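Local coordinates for FHA domain-containing protein DDL (Arabidopsis thaliana, PDB 3VPY) that probably recognises phosphothreonine in Dicer-like1 through the conserved cleft of its forkhead-associated domain, at residues Gln66-Glu71 with Gln106-Leu111; Glu9-Ser14 with Lys81-Tyr86; Leu32-His35 with Cys39-Phe42. All blocks are in the same frame, centred on the assembly; numbering follows the deposited sequence.

Overall arrangement
All three contacts involve the mixed sheet of the FHA beta sandwich. Interaction 1 spans its strands 63-73 and 109-110, and strand 79-89, which interaction 2 covers, lies between them; the two centres are about 8 Å apart, and Glu-69 OE2 and Lys-81 NZ tie them together in a salt bridge of 2.7 Å. Interaction 3 is a buried contact, the other two partly buried; it joins strand 39-43 to the opposing sheet, its centre about 14 Å from interaction 1 and 13 Å from interaction 2. Tyr-67 OH comes within 2.6 Å of Leu-34 O, while Pro-13 packs on His-35. FHA domains usually bind phosphothreonine through loops at one end of the sandwich; these contacts are packing within and between the sheets.

Interaction 1: Gln66-Glu71 with Gln106-Leu111; sequences QYREME and QRYYEL
Tyr-108 sets its CG anti to its own carbonyl carbon (chi1 -73°), which turns the ring toward strand 63-73, and a bend at chi3 of Arg-68 (67°) folds the end of the arginine over one ring face. Arg-68 CD sits above the middle of that face, 4.0 Å from the centroid of the Tyr-108 ring, in a CH-pi contact close to the ring normal. From there the guanidinium runs out over the rim, its plane only 19° from that of the ring, until Arg-68 NH1 lies 3.7 Å from Tyr-108 CB. The selenium of Met-70, a selenomethionine, lies over the rim of the opposite face, so the guanidinium is flanked on both faces. Its NE is paired in a salt bridge with Glu-9.

In the FHA sandwich, strands 63-73 and 109-110 share a sheet without being adjacent. Strand 79-89 runs between them, and Arg-68 makes a cation-pi contact with its Tyr-86 on the way across.

Gln-66 meets the other end of the ring, with CB 3.7 Å from Tyr-108 CE1. A water in the ring plane at its edge links the two polar ends: it accepts from Tyr-108 OH at 2.7 Å and donates to Gln-66 OE1, also at 2.7 Å. Gln-66 NE2 turns to the next residue of its own strand, in a nearly straight bond to Tyr-67 O (3.0 Å), and it also bonds to Glu-6 OE1.

Interaction 2: Glu9-Ser14 with Lys81-Tyr86; sequences EARKPS and KQVKPY
Arg-11, whose CB rests on Val-83, has its NH1 gripped by two backbone carbonyls. Arg-11 NH1 donates to Ala-10 O at 2.8 Å, approaching from well above the carbonyl plane but with the oxygen nearly in the plane of the guanidinium; Pro-8 O is its second acceptor. A bend at chi2 (-76°) carries the arginine head back over its own chain to reach them, leaving the first part of the side chain to do the packing.

Val-83 supplies the other half of the contact, its two methyls spread under the loop. Val-83 CG1, anti to the backbone N (chi1 174°), lies 3.4 Å from Arg-11 O and 3.8 Å from Pro-13 CA, while Val-83 CG2 takes Arg-11 CB at 3.8 Å. The Pro-13 ring adds a looser apolar touch, CB to Val-83 CG1 at 4.1 Å.

Two waters bridge the segments. One accepts from Ser-14 N at 2.9 Å and donates to Val-83 O at 3.1 Å, extending the backbone contact past the proline; the other links Arg-11 NH2 and Lys-81 NZ through weak bonds. Glu-69, salt-bridged to Lys-81 and in a long, weak ion pair with Arg-11, probably eases the proximity of these like charges.

The loop thus crosses strand 79-89 of the mixed sheet on its way to strand 18-23 of the other, with Glu-9 bonded by its backbone to Glu-69 of strand 63-73 and Pro-13 against His-35.

Interaction 3: Leu32-His35 with Cys39-Phe42; sequences LCLH and CYLF
Leu-34 lays its CD1 methyl over one face of the Tyr-40 ring, 3.7 Å from the centroid and 17° off the ring normal, a CH-pi contact displaced toward the CG side of the ring. This is core packing of the FHA beta sandwich: segment 32-35 comes off the outermost strand 26-33 of the antiparallel sheet, and strand 39-43 belongs to the mixed sheet, so the short connection between them passes from one sheet to the other. Tyr-40 holds its CG anti to its carbonyl carbon (chi1 -71°), which sends the ring toward segment 32-35, and the two side chains run past each other in opposite directions. Leu-34 CD1 therefore ends up over the base of the tyrosine, 3.6 Å from Tyr-40 CG, while the far half of the ring lies against the leucine's own backbone, with Tyr-40 CE2 3.5 Å from Leu-34 C.

Leu-34 CD1 also reaches Phe-42 CZ, at 4.4 Å, and Ile-51 of the neighbouring strand packs against all three residues. Tyr-40 carries its hydroxyl into the turn, where OH is hydrogen-bonded to Arg-36 N and Tyr-40 CE1 lies 3.6 Å from Cys-33 O. Within the turn, His-35 N gives a weak but fairly straight bond to Cys-33 SG at 3.6 Å.

Interaction 1: Gln66-Glu71 with Gln106-Leu111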
ATOM      1  N   GLN A  66      -2.037   0.590  -5.305  1.00 12.63           N
ATOM      2  CA  GLN A  66      -3.141   0.194  -6.152  1.00 13.91           C
ATOM      3  C   GLN A  66      -3.649  -1.145  -5.668  1.00 13.37           C
ATOM      4  O   GLN A  66      -2.857  -2.095  -5.581  1.00 13.20           O
ATOM      5  CB  GLN A  66      -2.646   0.035  -7.594  1.00 14.06           C
ATOM      6  CG  GLN A  66      -3.722  -0.497  -8.531  1.00 15.76           C
ATOM      7  CD  GLN A  66      -4.802   0.533  -8.792  1.00 17.88           C
ATOM      8  OE1 GLN A  66      -4.515   1.625  -9.299  1.00 18.92           O
ATOM      9  NE2 GLN A  66      -6.043   0.207  -8.439  1.00 17.59           N
ATOM     10  N   TYR A  67      -4.933  -1.209  -5.316  1.00 13.28           N
ATOM     11  CA  TYR A  67      -5.588  -2.485  -5.010  1.00 13.33           C
ATOM     12  C   TYR A  67      -6.003  -3.173  -6.294  1.00 14.62           C
ATOM     13  O   TYR A  67      -6.527  -2.528  -7.184  1.00 16.61           O
ATOM     14  CB  TYR A  67      -6.776  -2.285  -4.032  1.00 14.70           C
ATOM     15  CG  TYR A  67      -6.263  -1.952  -2.662  1.00 13.25           C
ATOM     16  CD1 TYR A  67      -5.796  -2.953  -1.821  1.00 14.08           C
ATOM     17  CD2 TYR A  67      -6.171  -0.630  -2.229  1.00 14.05           C
ATOM     18  CE1 TYR A  67      -5.247  -2.662  -0.582  1.00 14.62           C
ATOM     19  CE2 TYR A  67      -5.631  -0.326  -0.974  1.00 14.04           C
ATOM     20  CZ  TYR A  67      -5.185  -1.350  -0.157  1.00 13.53           C
ATOM     21  OH  TYR A  67      -4.630  -1.049   1.071  1.00 14.75           O
ATOM     22  N   ARG A  68      -5.703  -4.472  -6.384  1.00 13.59           N
ATOM     23  CA  ARG A  68      -5.958  -5.309  -7.557  1.00 14.52           C
ATOM     24  C   ARG A  68      -6.601  -6.636  -7.161  1.00 14.69           C
ATOM     25  O   ARG A  68      -6.138  -7.316  -6.222  1.00 14.59           O
ATOM     26  CB  ARG A  68      -4.637  -5.583  -8.300  1.00 13.92           C
ATOM     27  CG  ARG A  68      -3.969  -4.329  -8.880  1.00 14.02           C
ATOM     28  CD  ARG A  68      -2.536  -4.641  -9.306  1.00 14.81           C
ATOM     29  NE  ARG A  68      -2.526  -5.570 -10.440  1.00 15.45           N
ATOM     30  CZ  ARG A  68      -1.548  -6.431 -10.720  1.00 14.59           C
ATOM     31  NH1 ARG A  68      -0.482  -6.526  -9.938  1.00 19.46           N
ATOM     32  NH2 ARG A  68      -1.654  -7.244 -11.763  1.00 17.17           N
ATOM     33  N   GLU A  69      -7.664  -7.001  -7.879  1.00 15.83           N
ATOM     34  CA  GLU A  69      -8.313  -8.292  -7.680  1.00 18.08           C
ATOM     35  C   GLU A  69      -7.541  -9.352  -8.446  1.00 18.94           C
ATOM     36  O   GLU A  69      -7.401  -9.267  -9.686  1.00 20.17           O
ATOM     37  CB  GLU A  69      -9.773  -8.230  -8.148  1.00 19.17           C
ATOM     38  CG  GLU A  69     -10.622  -9.408  -7.719  1.00 20.38           C
ATOM     39  CD  GLU A  69     -12.064  -9.266  -8.201  1.00 22.95           C
ATOM     40  OE1 GLU A  69     -12.300  -9.335  -9.425  1.00 27.22           O
ATOM     41  OE2 GLU A  69     -12.952  -9.080  -7.350  1.00 28.77           O
HETATM   42  N   MSE A  70      -7.042 -10.351  -7.714  1.00 18.87           N
HETATM   43  CA  MSE A  70      -6.244 -11.444  -8.306  1.00 19.48           C
HETATM   44  C   MSE A  70      -6.810 -12.786  -7.883  1.00 20.44           C
HETATM   45  O   MSE A  70      -7.633 -12.856  -6.982  1.00 20.09           O
HETATM   46  CB  MSE A  70      -4.807 -11.366  -7.788  1.00 19.06           C
HETATM   47  CG  MSE A  70      -4.186  -9.988  -7.836  1.00 18.72           C
HETATM   48 SE   MSE A  70      -3.901  -9.403  -9.676  1.00 27.47          SE
HETATM   49  CE  MSE A  70      -2.383 -10.552 -10.122  1.00 21.72           C
ATOM     50  N   GLU A  71      -6.311 -13.863  -8.479  1.00 21.92           N
ATOM     51  CA  GLU A  71      -6.685 -15.221  -8.049  1.00 23.84           C
ATOM     52  C   GLU A  71      -6.239 -15.547  -6.628  1.00 24.02           C
ATOM     53  O   GLU A  71      -5.264 -14.988  -6.113  1.00 22.95           O
ATOM     54  CB  GLU A  71      -6.135 -16.253  -9.011  1.00 24.94           C
ATOM     55  CG  GLU A  71      -6.864 -16.229 -10.331  1.00 27.08           C
ATOM     56  CD  GLU A  71      -6.461 -17.346 -11.277  1.00 31.13           C
ATOM     57  OE1 GLU A  71      -5.540 -18.135 -10.966  1.00 31.54           O
ATOM     58  OE2 GLU A  71      -7.086 -17.428 -12.349  1.00 33.29           O
ATOM     59  N   GLN A 106       7.316   2.024 -12.472  1.00 18.19           N
ATOM     60  CA  GLN A 106       6.264   1.602 -13.420  1.00 19.21           C
ATOM     61  C   GLN A 106       6.020   0.100 -13.437  1.00 18.88           C
ATOM     62  O   GLN A 106       5.609  -0.467 -14.458  1.00 19.52           O
ATOM     63  CB  GLN A 106       6.527   2.137 -14.842  1.00 20.90           C
ATOM     64  CG  GLN A 106       6.808   3.652 -14.893  1.00 23.96           C
ATOM     65  CD  GLN A 106       5.580   4.527 -14.690  1.00 27.86           C
ATOM     66  OE1 GLN A 106       4.437   4.064 -14.732  1.00 30.66           O
ATOM     67  NE2 GLN A 106       5.819   5.819 -14.481  1.00 31.45           N
ATOM     68  N   ARG A 107       6.228  -0.521 -12.275  1.00 17.70           N
ATOM     69  CA  ARG A 107       6.004  -1.947 -12.106  1.00 17.65           C
ATOM     70  C   ARG A 107       5.278  -2.170 -10.779  1.00 15.66           C
ATOM     71  O   ARG A 107       5.630  -1.564  -9.781  1.00 15.15           O
ATOM     72  CB  ARG A 107       7.350  -2.673 -12.147  1.00 18.56           C
ATOM     73  CG  ARG A 107       7.274  -4.169 -11.857  1.00 21.72           C
ATOM     74  CD  ARG A 107       8.661  -4.792 -11.898  1.00 23.83           C
ATOM     75  NE  ARG A 107       9.325  -4.642 -13.198  1.00 28.66           N
ATOM     76  CZ  ARG A 107      10.612  -4.923 -13.420  1.00 30.74           C
ATOM     77  NH1 ARG A 107      11.385  -5.377 -12.432  1.00 29.53           N
ATOM     78  NH2 ARG A 107      11.136  -4.756 -14.635  1.00 32.27           N
ATOM     79  N   TYR A 108       4.253  -3.026 -10.765  1.00 15.15           N
ATOM     80  CA  TYR A 108       3.542  -3.286  -9.504  1.00 14.90           C
ATOM     81  C   TYR A 108       4.337  -4.252  -8.643  1.00 15.09           C
ATOM     82  O   TYR A 108       4.769  -5.327  -9.133  1.00 16.12           O
ATOM     83  CB  TYR A 108       2.178  -3.933  -9.760  1.00 15.68           C
ATOM     84  CG  TYR A 108       1.134  -3.002 -10.324  1.00 16.00           C
ATOM     85  CD1 TYR A 108       0.753  -1.846  -9.635  1.00 15.05           C
ATOM     86  CD2 TYR A 108       0.503  -3.295 -11.539  1.00 17.23           C
ATOM     87  CE1 TYR A 108      -0.202  -0.976 -10.147  1.00 15.77           C
ATOM     88  CE2 TYR A 108      -0.459  -2.415 -12.065  1.00 18.02           C
ATOM     89  CZ  TYR A 108      -0.797  -1.271 -11.375  1.00 17.30           C
ATOM     90  OH  TYR A 108      -1.741  -0.420 -11.890  1.00 18.48           O
ATOM     91  N   TYR A 109       4.484  -3.904  -7.361  1.00 13.60           N
ATOM     92  CA  TYR A 109       5.093  -4.779  -6.352  1.00 13.36           C
ATOM     93  C   TYR A 109       4.089  -5.089  -5.252  1.00 13.16           C
ATOM     94  O   TYR A 109       3.547  -4.173  -4.626  1.00 13.73           O
ATOM     95  CB  TYR A 109       6.318  -4.097  -5.708  1.00 13.03           C
ATOM     96  CG  TYR A 109       7.510  -4.004  -6.601  1.00 14.71           C
ATOM     97  CD1 TYR A 109       8.555  -4.909  -6.487  1.00 15.07           C
ATOM     98  CD2 TYR A 109       7.611  -2.996  -7.575  1.00 14.57           C
ATOM     99  CE1 TYR A 109       9.669  -4.819  -7.309  1.00 16.24           C
ATOM    100  CE2 TYR A 109       8.721  -2.903  -8.398  1.00 15.94           C
ATOM    101  CZ  TYR A 109       9.745  -3.808  -8.259  1.00 16.43           C
ATOM    102  OH  TYR A 109      10.864  -3.729  -9.071  1.00 16.96           O
ATOM    103  N   GLU A 110       3.816  -6.378  -5.033  1.00 13.87           N
ATOM    104  CA  GLU A 110       2.850  -6.756  -3.982  1.00 14.34           C
ATOM    105  C   GLU A 110       3.350  -6.300  -2.602  1.00 13.97           C
ATOM    106  O   GLU A 110       4.543  -6.442  -2.294  1.00 13.70           O
ATOM    107  CB  GLU A 110       2.610  -8.265  -3.974  1.00 16.14           C
ATOM    108  CG  GLU A 110       1.451  -8.678  -3.063  1.00 17.22           C
ATOM    109  CD  GLU A 110       1.153 -10.182  -3.123  1.00 16.84           C
ATOM    110  OE1 GLU A 110       1.813 -10.901  -3.900  1.00 21.89           O
ATOM    111  OE2 GLU A 110       0.281 -10.646  -2.365  1.00 19.29           O
ATOM    112  N   LEU A 111       2.439  -5.756  -1.799  1.00 12.69           N
ATOM    113  CA  LEU A 111       2.754  -5.338  -0.425  1.00 13.04           C
ATOM    114  C   LEU A 111       2.178  -6.305   0.605  1.00 14.08           C
ATOM    115  O   LEU A 111       1.129  -6.924   0.379  1.00 14.52           O
ATOM    116  CB  LEU A 111       2.214  -3.934  -0.171  1.00 13.75           C
ATOM    117  CG  LEU A 111       2.848  -2.764  -0.926  1.00 13.06           C
ATOM    118  CD1 LEU A 111       2.168  -1.456  -0.560  1.00 15.99           C
ATOM    119  CD2 LEU A 111       4.345  -2.682  -0.659  1.00 16.05           C
TER
HETATM  120  O   HOH W   1      -2.315   2.012 -10.820  1.00 21.14           O

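Interaction 2: Glu9-Ser14 with Lys81-Tyr86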
ATOM      1  N   GLU A   9      -8.484  -4.523 -13.271  1.00 22.24           N
ATOM      2  CA  GLU A   9      -8.707  -5.386 -12.104  1.00 21.40           C
ATOM      3  C   GLU A   9      -8.752  -4.613 -10.782  1.00 20.00           C
ATOM      4  O   GLU A   9      -8.820  -5.212  -9.701  1.00 19.47           O
ATOM      5  CB  GLU A   9      -7.653  -6.517 -12.063  1.00 20.52           C
ATOM      6  CG  GLU A   9      -6.226  -6.075 -11.715  1.00 20.69           C
ATOM      7  CD  GLU A   9      -5.390  -5.639 -12.916  1.00 20.65           C
ATOM      8  OE1 GLU A   9      -5.929  -5.495 -14.036  1.00 20.44           O
ATOM      9  OE2 GLU A   9      -4.178  -5.441 -12.729  1.00 18.99           O
ATOM     10  N   ALA A  10      -8.687  -3.286 -10.866  1.00 19.23           N
ATOM     11  CA  ALA A  10      -8.764  -2.438  -9.671  1.00 19.15           C
ATOM     12  C   ALA A  10     -10.074  -2.674  -8.932  1.00 19.30           C
ATOM     13  O   ALA A  10     -11.147  -2.699  -9.553  1.00 21.00           O
ATOM     14  CB  ALA A  10      -8.657  -0.985 -10.040  1.00 18.58           C
ATOM     15  N   ARG A  11      -9.981  -2.826  -7.615  1.00 19.14           N
ATOM     16  CA  ARG A  11     -11.152  -3.000  -6.749  1.00 20.75           C
ATOM     17  C   ARG A  11     -10.826  -2.459  -5.368  1.00 20.79           C
ATOM     18  O   ARG A  11      -9.677  -2.535  -4.919  1.00 20.08           O
ATOM     19  CB  ARG A  11     -11.563  -4.472  -6.590  1.00 21.34           C
ATOM     20  CG  ARG A  11     -11.931  -5.226  -7.847  1.00 24.87           C
ATOM     21  CD  ARG A  11     -13.305  -4.896  -8.403  1.00 27.94           C
ATOM     22  NE  ARG A  11     -13.622  -5.817  -9.499  1.00 29.04           N
ATOM     23  CZ  ARG A  11     -13.179  -5.709 -10.751  1.00 29.75           C
ATOM     24  NH1 ARG A  11     -12.405  -4.696 -11.121  1.00 29.29           N
ATOM     25  NH2 ARG A  11     -13.534  -6.616 -11.654  1.00 32.13           N
ATOM     26  N   LYS A  12     -11.841  -1.907  -4.702  1.00 22.11           N
ATOM     27  CA  LYS A  12     -11.714  -1.532  -3.309  1.00 22.46           C
ATOM     28  C   LYS A  12     -11.516  -2.803  -2.472  1.00 21.88           C
ATOM     29  O   LYS A  12     -12.241  -3.796  -2.674  1.00 22.56           O
ATOM     30  CB  LYS A  12     -12.989  -0.787  -2.875  1.00 23.46           C
ATOM     31  CG  LYS A  12     -12.886  -0.078  -1.557  1.00 26.56           C
ATOM     32  CD  LYS A  12     -14.010   0.962  -1.391  1.00 28.45           C
ATOM     33  CE  LYS A  12     -14.509   1.005   0.069  1.00 32.64           C
ATOM     34  NZ  LYS A  12     -15.199   2.281   0.556  1.00 31.16           N
ATOM     35  N   PRO A  13     -10.557  -2.788  -1.531  1.00 21.17           N
ATOM     36  CA  PRO A  13     -10.351  -3.973  -0.681  1.00 21.11           C
ATOM     37  C   PRO A  13     -11.439  -4.100   0.384  1.00 22.51           C
ATOM     38  O   PRO A  13     -12.114  -3.102   0.708  1.00 23.19           O
ATOM     39  CB  PRO A  13      -9.013  -3.680   0.009  1.00 20.19           C
ATOM     40  CG  PRO A  13      -8.952  -2.201   0.072  1.00 20.09           C
ATOM     41  CD  PRO A  13      -9.644  -1.684  -1.169  1.00 20.71           C
ATOM     42  N   SER A  14     -11.590  -5.312   0.925  1.00 22.84           N
ATOM     43  CA  SER A  14     -12.406  -5.550   2.125  1.00 23.63           C
ATOM     44  C   SER A  14     -11.566  -5.630   3.411  1.00 22.76           C
ATOM     45  O   SER A  14     -12.024  -5.222   4.480  1.00 22.29           O
ATOM     46  CB  SER A  14     -13.270  -6.801   1.949  1.00 24.68           C
ATOM     47  OG  SER A  14     -12.470  -7.934   1.664  1.00 26.76           O
ATOM     48  N   LYS A  81     -10.772 -15.565  -5.226  1.00 27.08           N
ATOM     49  CA  LYS A  81     -10.107 -14.317  -5.582  1.00 25.80           C
ATOM     50  C   LYS A  81      -9.849 -13.542  -4.324  1.00 24.12           C
ATOM     51  O   LYS A  81     -10.440 -13.811  -3.285  1.00 24.27           O
ATOM     52  CB  LYS A  81     -10.975 -13.480  -6.523  1.00 26.60           C
ATOM     53  CG  LYS A  81     -12.280 -13.000  -5.900  1.00 28.46           C
ATOM     54  CD  LYS A  81     -13.212 -12.437  -6.958  1.00 31.70           C
ATOM     55  CE  LYS A  81     -14.451 -11.846  -6.316  1.00 31.95           C
ATOM     56  NZ  LYS A  81     -15.075 -10.804  -7.168  1.00 30.86           N
ATOM     57  N   GLN A  82      -8.958 -12.570  -4.420  1.00 22.90           N
ATOM     58  CA  GLN A  82      -8.736 -11.663  -3.321  1.00 21.70           C
ATOM     59  C   GLN A  82      -8.331 -10.322  -3.892  1.00 20.83           C
ATOM     60  O   GLN A  82      -7.892 -10.238  -5.035  1.00 21.61           O
ATOM     61  CB  GLN A  82      -7.626 -12.201  -2.430  1.00 22.18           C
ATOM     62  CG  GLN A  82      -6.357 -12.498  -3.198  1.00 24.66           C
ATOM     63  CD  GLN A  82      -5.340 -13.250  -2.379  1.00 28.54           C
ATOM     64  OE1 GLN A  82      -5.276 -13.097  -1.160  1.00 28.68           O
ATOM     65  NE2 GLN A  82      -4.526 -14.060  -3.050  1.00 29.43           N
ATOM     66  N   VAL A  83      -8.499  -9.272  -3.102  1.00 18.49           N
ATOM     67  CA  VAL A  83      -8.033  -7.952  -3.498  1.00 17.69           C
ATOM     68  C   VAL A  83      -6.856  -7.584  -2.608  1.00 17.13           C
ATOM     69  O   VAL A  83      -7.000  -7.507  -1.370  1.00 17.45           O
ATOM     70  CB  VAL A  83      -9.141  -6.903  -3.363  1.00 18.24           C
ATOM     71  CG1 VAL A  83      -8.599  -5.497  -3.642  1.00 15.60           C
ATOM     72  CG2 VAL A  83     -10.303  -7.239  -4.304  1.00 18.46           C
ATOM     73  N   LYS A  84      -5.721  -7.283  -3.240  1.00 14.73           N
ATOM     74  CA  LYS A  84      -4.466  -7.083  -2.522  1.00 14.18           C
ATOM     75  C   LYS A  84      -3.782  -5.795  -2.922  1.00 13.18           C
ATOM     76  O   LYS A  84      -3.986  -5.317  -4.040  1.00 12.52           O
ATOM     77  CB  LYS A  84      -3.513  -8.252  -2.791  1.00 14.46           C
ATOM     78  CG  LYS A  84      -4.096  -9.583  -2.345  1.00 17.23           C
ATOM     79  CD  LYS A  84      -3.060 -10.681  -2.397  1.00 20.82           C
ATOM     80  CE  LYS A  84      -2.725 -11.023  -3.841  1.00 21.99           C
ATOM     81  NZ  LYS A  84      -1.600 -12.000  -3.927  1.00 22.65           N
ATOM     82  N   PRO A  85      -2.978  -5.221  -2.005  1.00 12.91           N
ATOM     83  CA  PRO A  85      -2.273  -3.964  -2.270  1.00 12.50           C
ATOM     84  C   PRO A  85      -0.999  -4.174  -3.071  1.00 12.16           C
ATOM     85  O   PRO A  85      -0.242  -5.102  -2.776  1.00 13.28           O
ATOM     86  CB  PRO A  85      -1.912  -3.453  -0.871  1.00 12.31           C
ATOM     87  CG  PRO A  85      -1.748  -4.713  -0.049  1.00 12.22           C
ATOM     88  CD  PRO A  85      -2.721  -5.732  -0.638  1.00 13.35           C
ATOM     89  N   TYR A  86      -0.784  -3.307  -4.069  1.00 12.19           N
ATOM     90  CA  TYR A  86       0.471  -3.256  -4.852  1.00 13.02           C
ATOM     91  C   TYR A  86       0.978  -1.830  -4.895  1.00 12.87           C
ATOM     92  O   TYR A  86       0.182  -0.905  -5.050  1.00 14.79           O
ATOM     93  CB  TYR A  86       0.227  -3.716  -6.304  1.00 13.00           C
ATOM     94  CG  TYR A  86      -0.150  -5.156  -6.335  1.00 14.17           C
ATOM     95  CD1 TYR A  86       0.768  -6.137  -6.725  1.00 11.99           C
ATOM     96  CD2 TYR A  86      -1.441  -5.557  -5.957  1.00 15.14           C
ATOM     97  CE1 TYR A  86       0.398  -7.503  -6.706  1.00 13.65           C
ATOM     98  CE2 TYR A  86      -1.813  -6.885  -5.936  1.00 12.14           C
ATOM     99  CZ  TYR A  86      -0.893  -7.854  -6.303  1.00 14.82           C
ATOM    100  OH  TYR A  86      -1.297  -9.158  -6.265  1.00 15.47           O
TER
HETATM  101  O   HOH W   2     -14.835  -9.495 -10.327  1.00 43.12           O
HETATM  102  O   HOH W   3      -9.371  -7.155   0.589  1.00 24.77           O

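Interaction 3: Leu32-His35 with Cys39-Phe42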
ATOM      1  N   LEU A  32      -3.304   5.983   8.824  1.00 15.31           N
ATOM      2  CA  LEU A  32      -4.135   6.447   7.747  1.00 15.31           C
ATOM      3  C   LEU A  32      -4.953   5.269   7.255  1.00 14.76           C
ATOM      4  O   LEU A  32      -4.450   4.147   7.103  1.00 14.44           O
ATOM      5  CB  LEU A  32      -3.268   7.022   6.626  1.00 15.22           C
ATOM      6  CG  LEU A  32      -2.232   8.090   6.993  1.00 16.44           C
ATOM      7  CD1 LEU A  32      -1.365   8.394   5.774  1.00 16.74           C
ATOM      8  CD2 LEU A  32      -2.943   9.332   7.498  1.00 20.22           C
ATOM      9  N   CYS A  33      -6.225   5.525   6.994  1.00 15.43           N
ATOM     10  CA  CYS A  33      -7.068   4.529   6.375  1.00 14.79           C
ATOM     11  C   CYS A  33      -6.507   4.243   4.972  1.00 14.89           C
ATOM     12  O   CYS A  33      -6.249   5.170   4.191  1.00 15.85           O
ATOM     13  CB  CYS A  33      -8.497   5.058   6.252  1.00 16.56           C
ATOM     14  SG  CYS A  33      -9.544   3.920   5.427  1.00 17.44           S
ATOM     15  N   LEU A  34      -6.307   2.970   4.663  1.00 14.05           N
ATOM     16  CA  LEU A  34      -5.876   2.578   3.319  1.00 13.95           C
ATOM     17  C   LEU A  34      -6.804   1.549   2.682  1.00 14.74           C
ATOM     18  O   LEU A  34      -6.365   0.685   1.910  1.00 14.64           O
ATOM     19  CB  LEU A  34      -4.441   2.053   3.353  1.00 13.94           C
ATOM     20  CG  LEU A  34      -3.603   2.364   2.101  1.00 12.73           C
ATOM     21  CD1 LEU A  34      -3.250   3.860   1.990  1.00 13.54           C
ATOM     22  CD2 LEU A  34      -2.361   1.483   2.123  1.00 13.44           C
ATOM     23  N   HIS A  35      -8.094   1.636   2.987  1.00 14.67           N
ATOM     24  CA  HIS A  35      -9.015   0.605   2.512  1.00 15.62           C
ATOM     25  C   HIS A  35     -10.377   1.152   2.084  1.00 16.60           C
ATOM     26  O   HIS A  35     -11.319   0.383   1.883  1.00 18.23           O
ATOM     27  CB  HIS A  35      -9.187  -0.545   3.528  1.00 16.10           C
ATOM     28  CG  HIS A  35      -9.644  -0.103   4.889  1.00 15.84           C
ATOM     29  ND1 HIS A  35     -10.975   0.012   5.240  1.00 22.39           N
ATOM     30  CD2 HIS A  35      -8.937   0.214   6.001  1.00 14.23           C
ATOM     31  CE1 HIS A  35     -11.068   0.416   6.498  1.00 16.62           C
ATOM     32  NE2 HIS A  35      -9.846   0.537   6.985  1.00 20.18           N
ATOM     33  N   CYS A  39      -7.358   3.032  -5.051  1.00 18.35           N
ATOM     34  CA  CYS A  39      -6.022   3.558  -5.306  1.00 17.15           C
ATOM     35  C   CYS A  39      -5.715   4.777  -4.435  1.00 16.74           C
ATOM     36  O   CYS A  39      -6.574   5.651  -4.219  1.00 16.79           O
ATOM     37  CB  CYS A  39      -5.869   3.871  -6.795  1.00 19.57           C
ATOM     38  SG  CYS A  39      -4.251   4.420  -7.283  1.00 24.22           S
ATOM     39  N   TYR A  40      -4.505   4.796  -3.895  1.00 14.08           N
ATOM     40  CA  TYR A  40      -4.009   5.935  -3.127  1.00 14.04           C
ATOM     41  C   TYR A  40      -2.758   6.536  -3.759  1.00 13.69           C
ATOM     42  O   TYR A  40      -1.732   5.866  -3.884  1.00 13.41           O
ATOM     43  CB  TYR A  40      -3.704   5.534  -1.677  1.00 13.51           C
ATOM     44  CG  TYR A  40      -4.945   5.259  -0.850  1.00 14.40           C
ATOM     45  CD1 TYR A  40      -5.530   6.260  -0.084  1.00 13.38           C
ATOM     46  CD2 TYR A  40      -5.535   3.995  -0.846  1.00 13.85           C
ATOM     47  CE1 TYR A  40      -6.694   6.003   0.676  1.00 13.57           C
ATOM     48  CE2 TYR A  40      -6.680   3.738  -0.100  1.00 15.29           C
ATOM     49  CZ  TYR A  40      -7.254   4.750   0.670  1.00 15.46           C
ATOM     50  OH  TYR A  40      -8.387   4.517   1.433  1.00 16.44           O
ATOM     51  N   LEU A  41      -2.856   7.806  -4.148  1.00 13.52           N
ATOM     52  CA  LEU A  41      -1.722   8.538  -4.707  1.00 13.94           C
ATOM     53  C   LEU A  41      -0.920   9.227  -3.618  1.00 13.25           C
ATOM     54  O   LEU A  41      -1.472   9.974  -2.818  1.00 13.56           O
ATOM     55  CB  LEU A  41      -2.219   9.581  -5.716  1.00 14.52           C
ATOM     56  CG  LEU A  41      -1.160  10.513  -6.299  1.00 14.37           C
ATOM     57  CD1 LEU A  41      -0.089   9.733  -7.079  1.00 14.16           C
ATOM     58  CD2 LEU A  41      -1.820  11.559  -7.183  1.00 15.99           C
ATOM     59  N   PHE A  42       0.388   8.971  -3.608  1.00 13.26           N
ATOM     60  CA  PHE A  42       1.331   9.646  -2.709  1.00 13.42           C
ATOM     61  C   PHE A  42       2.133  10.653  -3.510  1.00 13.78           C
ATOM     62  O   PHE A  42       2.681  10.329  -4.567  1.00 14.11           O
ATOM     63  CB  PHE A  42       2.308   8.634  -2.125  1.00 13.29           C
ATOM     64  CG  PHE A  42       1.647   7.604  -1.245  1.00 13.14           C
ATOM     65  CD1 PHE A  42       1.722   7.725   0.146  1.00 13.68           C
ATOM     66  CD2 PHE A  42       0.933   6.541  -1.799  1.00 13.83           C
ATOM     67  CE1 PHE A  42       1.104   6.771   0.978  1.00 15.46           C
ATOM     68  CE2 PHE A  42       0.278   5.586  -0.984  1.00 14.23           C
ATOM     69  CZ  PHE A  42       0.371   5.700   0.408  1.00 14.71           C
TER